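Local coordinates for tRNA dimethylallyltransferase (Bacillus halodurans, PDB 3EXA), which probably transfers a dimethylallyl group from dimethylallyl diphosphate to the adenine at position 37 of tRNAs that read codons beginning with uridine, at residues Glu128-Val131 with Asn132-Val136; Tyr104-Ala107 with Val108-Phe112. One frame throughout, in Å; residues are numbered along the deposited sequence.

Interaction 1. Residues Glu128-Val131 with Asn132-Val136; sequences EAFV and NSYGV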
loop_
_atom_site.group_PDB
_atom_site.type_symbol
_atom_site.label_atom_id
_atom_site.label_comp_id
_atom_site.label_asym_id
_atom_site.label_seq_id
_atom_site.Cartn_x
_atom_site.Cartn_y
_atom_site.Cartn_z
ATOM N N GLU A 128 -14.473 -4.223 9.462
ATOM C CA GLU A 128 -14.458 -4.706 10.831
ATOM C C GLU A 128 -15.772 -4.341 11.506
ATOM O O GLU A 128 -16.383 -5.175 12.176
ATOM C CB GLU A 128 -13.247 -4.135 11.576
ATOM C CG GLU A 128 -11.932 -4.640 10.964
ATOM C CD GLU A 128 -10.691 -3.994 11.547
ATOM O OE1 GLU A 128 -10.699 -2.763 11.764
ATOM O OE2 GLU A 128 -9.693 -4.714 11.764
ATOM N N ALA A 129 -16.221 -3.106 11.297
ATOM C CA ALA A 129 -17.473 -2.634 11.872
ATOM C C ALA A 129 -18.627 -3.459 11.307
ATOM O O ALA A 129 -19.613 -3.737 11.991
ATOM C CB ALA A 129 -17.676 -1.159 11.539
ATOM N N PHE A 130 -18.489 -3.862 10.053
ATOM C CA PHE A 130 -19.513 -4.652 9.397
ATOM C C PHE A 130 -19.612 -6.040 10.017
ATOM O O PHE A 130 -20.706 -6.515 10.341
ATOM C CB PHE A 130 -19.184 -4.793 7.916
ATOM C CG PHE A 130 -20.236 -5.503 7.131
ATOM C CD1 PHE A 130 -21.224 -4.789 6.469
ATOM C CD2 PHE A 130 -20.264 -6.894 7.082
ATOM C CE1 PHE A 130 -22.228 -5.445 5.768
ATOM C CE2 PHE A 130 -21.268 -7.563 6.381
ATOM C CZ PHE A 130 -22.252 -6.837 5.724
ATOM N N VAL A 131 -18.464 -6.691 10.172
ATOM C CA VAL A 131 -18.427 -8.031 10.731
ATOM C C VAL A 131 -18.912 -8.056 12.186
ATOM O O VAL A 131 -19.363 -9.090 12.678
ATOM C CB VAL A 131 -16.993 -8.653 10.608
ATOM C CG1 VAL A 131 -16.007 -7.923 11.496
ATOM C CG2 VAL A 131 -17.035 -10.126 10.965
ATOM N N ASN A 132 -18.845 -6.913 12.865
ATOM C CA ASN A 132 -19.302 -6.822 14.252
ATOM C C ASN A 132 -20.783 -6.452 14.349
ATOM O O ASN A 132 -21.473 -6.831 15.297
ATOM C CB ASN A 132 -18.475 -5.800 15.026
ATOM C CG ASN A 132 -18.994 -5.596 16.432
ATOM O OD1 ASN A 132 -19.718 -4.634 16.701
ATOM N ND2 ASN A 132 -18.646 -6.516 17.334
ATOM N N SER A 133 -21.252 -5.692 13.366
ATOM C CA SER A 133 -22.645 -5.282 13.311
ATOM C C SER A 133 -23.509 -6.418 12.760
ATOM O O SER A 133 -24.686 -6.501 13.081
ATOM C CB SER A 133 -22.799 -4.044 12.419
ATOM O OG SER A 133 -23.012 -2.881 13.186
ATOM N N TYR A 134 -22.917 -7.286 11.938
ATOM C CA TYR A 134 -23.641 -8.403 11.329
ATOM C C TYR A 134 -22.878 -9.728 11.436
ATOM O O TYR A 134 -21.699 -9.749 11.794
ATOM C CB TYR A 134 -23.925 -8.083 9.865
ATOM C CG TYR A 134 -24.660 -6.779 9.684
ATOM C CD1 TYR A 134 -25.972 -6.629 10.131
ATOM C CD2 TYR A 134 -24.046 -5.689 9.065
ATOM C CE1 TYR A 134 -26.656 -5.431 9.964
ATOM C CE2 TYR A 134 -24.723 -4.485 8.894
ATOM C CZ TYR A 134 -26.030 -4.366 9.343
ATOM O OH TYR A 134 -26.717 -3.194 9.133
ATOM N N GLY A 135 -23.541 -10.836 11.117
ATOM C CA GLY A 135 -22.874 -12.126 11.217
ATOM C C GLY A 135 -21.493 -12.197 10.577
ATOM O O GLY A 135 -21.103 -11.321 9.798
ATOM N N VAL A 136 -20.738 -13.240 10.912
ATOM C CA VAL A 136 -19.424 -13.408 10.320
ATOM C C VAL A 136 -19.663 -14.020 8.944
ATOM O O VAL A 136 -18.862 -13.841 8.026
ATOM C CB VAL A 136 -18.511 -14.327 11.162
ATOM C CG1 VAL A 136 -18.951 -15.773 11.050
ATOM C CG2 VAL A 136 -17.081 -14.161 10.719
HETATM O O HOH W 1 -20.794 -2.369 14.768
#
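The ring of Phe-130 offers one face to the edge of the Tyr-134 ring in a T-shaped (edge-to-face) pair, with centroids 5.2 Å apart and planes inclined at 58°. Tyr-134 CD2 does the touching: it sits over that face toward the rim, 3.8 Å from Phe-130 CE1. A face of the tyrosine ring in turn carries the CB of its neighbour Ser-133, also off centre. This is an i to i+4 pair at the C-terminal end of helix 121-133, where Tyr-134 is the first residue to leave helical geometry. With CG anti to N (chi1 -176°), the phenylalanine ring lies beside its own carbonyl carbon, on the side from which Tyr-134 comes; the tyrosine keeps CG beside its own N (chi1 -55°). Aromatic residues suit this spot because the two rings cover part of each other's apolar surface, while Phe-130 also packs on Leu-139 and makes a cation-pi contact with Lys-142, both of helix 136-144. The last two backbone bonds of the helix run from Tyr-134 N to Phe-130 O over 2.8 Å and from Ser-133 N to Ala-129 O over 2.9 Å. Beyond the turn the chain folds back, and Val-136 CG2 comes to 4.0 Å from Val-131 CG2. The two isopropyl groups run alongside each other and pack against Tyr-159 of helix 159-171, Val-131 also on Leu-139. Glu-128 reaches helix 159-171 through a salt bridge to Arg-160. In the crystal assembly Asn-132 packs on Thr-101 of the second subunit. On the polar side a water donates to Asn-132 OD1 at 3.2 Å and lies 2.8 Å from Ser-133 OG, with a weaker bond to Ala-129 O.

Interaction 2. Residues Tyr104-Ala107 with Val108-Phe112; sequences YVNA and VIHQF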
loop_
_atom_site.group_PDB
_atom_site.type_symbol
_atom_site.label_atom_id
_atom_site.label_comp_id
_atom_site.label_asym_id
_atom_site.label_seq_id
_atom_site.Cartn_x
_atom_site.Cartn_y
_atom_site.Cartn_z
ATOM N N TYR A 104 11.355 5.044 -19.512
ATOM C CA TYR A 104 11.873 6.270 -18.915
ATOM C C TYR A 104 11.402 7.531 -19.633
ATOM O O TYR A 104 11.138 8.553 -18.992
ATOM C CB TYR A 104 13.410 6.229 -18.869
ATOM C CG TYR A 104 13.982 5.258 -17.845
ATOM C CD1 TYR A 104 13.593 3.913 -17.827
ATOM C CD2 TYR A 104 14.914 5.684 -16.896
ATOM C CE1 TYR A 104 14.117 3.012 -16.884
ATOM C CE2 TYR A 104 15.447 4.795 -15.947
ATOM C CZ TYR A 104 15.041 3.461 -15.949
ATOM O OH TYR A 104 15.540 2.574 -15.011
ATOM N N VAL A 105 11.286 7.460 -20.957
ATOM C CA VAL A 105 10.836 8.608 -21.731
ATOM C C VAL A 105 9.347 8.861 -21.533
ATOM O O VAL A 105 8.940 10.004 -21.337
ATOM C CB VAL A 105 11.130 8.444 -23.256
ATOM C CG1 VAL A 105 12.617 8.247 -23.483
ATOM C CG2 VAL A 105 10.348 7.276 -23.823
ATOM N N ASN A 106 8.529 7.810 -21.569
ATOM C CA ASN A 106 7.088 7.997 -21.381
ATOM C C ASN A 106 6.746 8.506 -20.001
ATOM O O ASN A 106 5.803 9.272 -19.843
ATOM C CB ASN A 106 6.323 6.706 -21.622
ATOM C CG ASN A 106 6.253 6.353 -23.074
ATOM O OD1 ASN A 106 6.671 7.131 -23.931
ATOM N ND2 ASN A 106 5.716 5.182 -23.372
ATOM N N ALA A 107 7.511 8.086 -19.003
ATOM C CA ALA A 107 7.246 8.522 -17.648
ATOM C C ALA A 107 7.488 10.019 -17.489
ATOM O O ALA A 107 6.826 10.675 -16.692
ATOM C CB ALA A 107 8.108 7.740 -16.678
ATOM N N VAL A 108 8.436 10.553 -18.253
ATOM C CA VAL A 108 8.774 11.975 -18.193
ATOM C C VAL A 108 7.832 12.834 -19.025
ATOM O O VAL A 108 7.376 13.880 -18.577
ATOM C CB VAL A 108 10.203 12.227 -18.706
ATOM C CG1 VAL A 108 10.416 13.711 -18.954
ATOM C CG2 VAL A 108 11.207 11.695 -17.703
ATOM N N ILE A 109 7.541 12.387 -20.240
ATOM C CA ILE A 109 6.690 13.168 -21.108
ATOM C C ILE A 109 5.228 13.124 -20.714
ATOM O O ILE A 109 4.425 13.890 -21.242
ATOM C CB ILE A 109 6.808 12.726 -22.572
ATOM C CG1 ILE A 109 6.249 11.315 -22.747
ATOM C CG2 ILE A 109 8.247 12.776 -23.011
ATOM C CD1 ILE A 109 6.166 10.900 -24.207
ATOM N N HIS A 110 4.874 12.235 -19.792
ATOM C CA HIS A 110 3.485 12.119 -19.356
ATOM C C HIS A 110 3.315 12.434 -17.879
ATOM O O HIS A 110 2.194 12.511 -17.380
ATOM C CB HIS A 110 2.951 10.711 -19.643
ATOM C CG HIS A 110 2.744 10.430 -21.097
ATOM N ND1 HIS A 110 3.325 9.354 -21.738
ATOM C CD2 HIS A 110 2.008 11.071 -22.036
ATOM C CE1 HIS A 110 2.955 9.346 -23.006
ATOM N NE2 HIS A 110 2.154 10.378 -23.214
ATOM N N GLN A 111 4.426 12.620 -17.175
ATOM C CA GLN A 111 4.362 12.926 -15.751
ATOM C C GLN A 111 3.514 11.908 -14.989
ATOM O O GLN A 111 2.679 12.288 -14.167
ATOM C CB GLN A 111 3.773 14.324 -15.533
ATOM C CG GLN A 111 4.689 15.453 -15.914
ATOM C CD GLN A 111 6.015 15.380 -15.194
ATOM O OE1 GLN A 111 6.885 14.575 -15.537
ATOM N NE2 GLN A 111 6.176 16.216 -14.180
ATOM N N PHE A 112 3.723 10.620 -15.256
ATOM C CA PHE A 112 2.965 9.571 -14.571
ATOM C C PHE A 112 3.054 9.704 -13.055
ATOM O O PHE A 112 4.124 9.974 -12.510
ATOM C CB PHE A 112 3.469 8.180 -14.966
ATOM C CG PHE A 112 3.125 7.776 -16.369
ATOM C CD1 PHE A 112 1.854 7.997 -16.883
ATOM C CD2 PHE A 112 4.066 7.132 -17.165
ATOM C CE1 PHE A 112 1.522 7.584 -18.175
ATOM C CE2 PHE A 112 3.745 6.714 -18.458
ATOM C CZ PHE A 112 2.471 6.939 -18.960
#
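Ile-109 holds CG1 between its backbone N and carbonyl carbon (chi1 67°), so that CG1 and CG2 flank Val-105 O, each 3.3 Å from it; beyond CG1 the chain continues extended, carrying CD1 to 3.8 Å from Asn-106 OD1. At His-110, CG stays beside the backbone N (chi1 -71°), turning the imidazole back along the helix so that ND1 makes a weak bond to Asn-106 O. The backbone N of His-110 bonds the same oxygen, also weakly, so two donors share one carbonyl where the helix gives way to the loop. A straighter bond runs from Ile-109 N to Val-105 O, 3.0 Å long at 168°. Ile-109 CG1 also lies over one face of the His-110 ring; an alanine here would probably open a gap beside that ring and around Val-105 O, leaving the imidazole freer to turn about its weak bond. Asn-106 OD1 has a weak bond to Lys-281 as well. The small Ala-107 suits its place, letting Phe-112 fold back until CD2 is 3.5 Å from Ala-107 CA, while Val-108 packs on Phe-77 and Ala-81 of helix 74-90. Gln-111, the first residue to leave helical geometry, takes positive phi, and Phe-112 N returns a weak bond to Ala-107 O at 3.4 Å. With the apolar contact between those two residues, this is consistent with a Schellman motif in the P-loop NTPase-like core.

In the fold
Both contacts lie where a helix gives way to loop, and helices 102-110 and 121-133 are successive, yet their centres are 44 Å apart. Interaction 2 is buried, about 9 Å from the centre of the chain, against helices 74-90 and 256-279; interaction 1 is partly exposed in an outlying group of helices. In the core, side chains fold onto backbone carbonyls and Phe-112 onto Ala-107; at the periphery stand a ring-on-ring pair, a valine pair and a water. Tyr-159 touches Val-131 and Val-136, and Arg-160, in a probable tRNA-contact region, bridges to Glu-128 in one chain; the Tyr-159 and Arg-160 of the second subunit meet Phe-112.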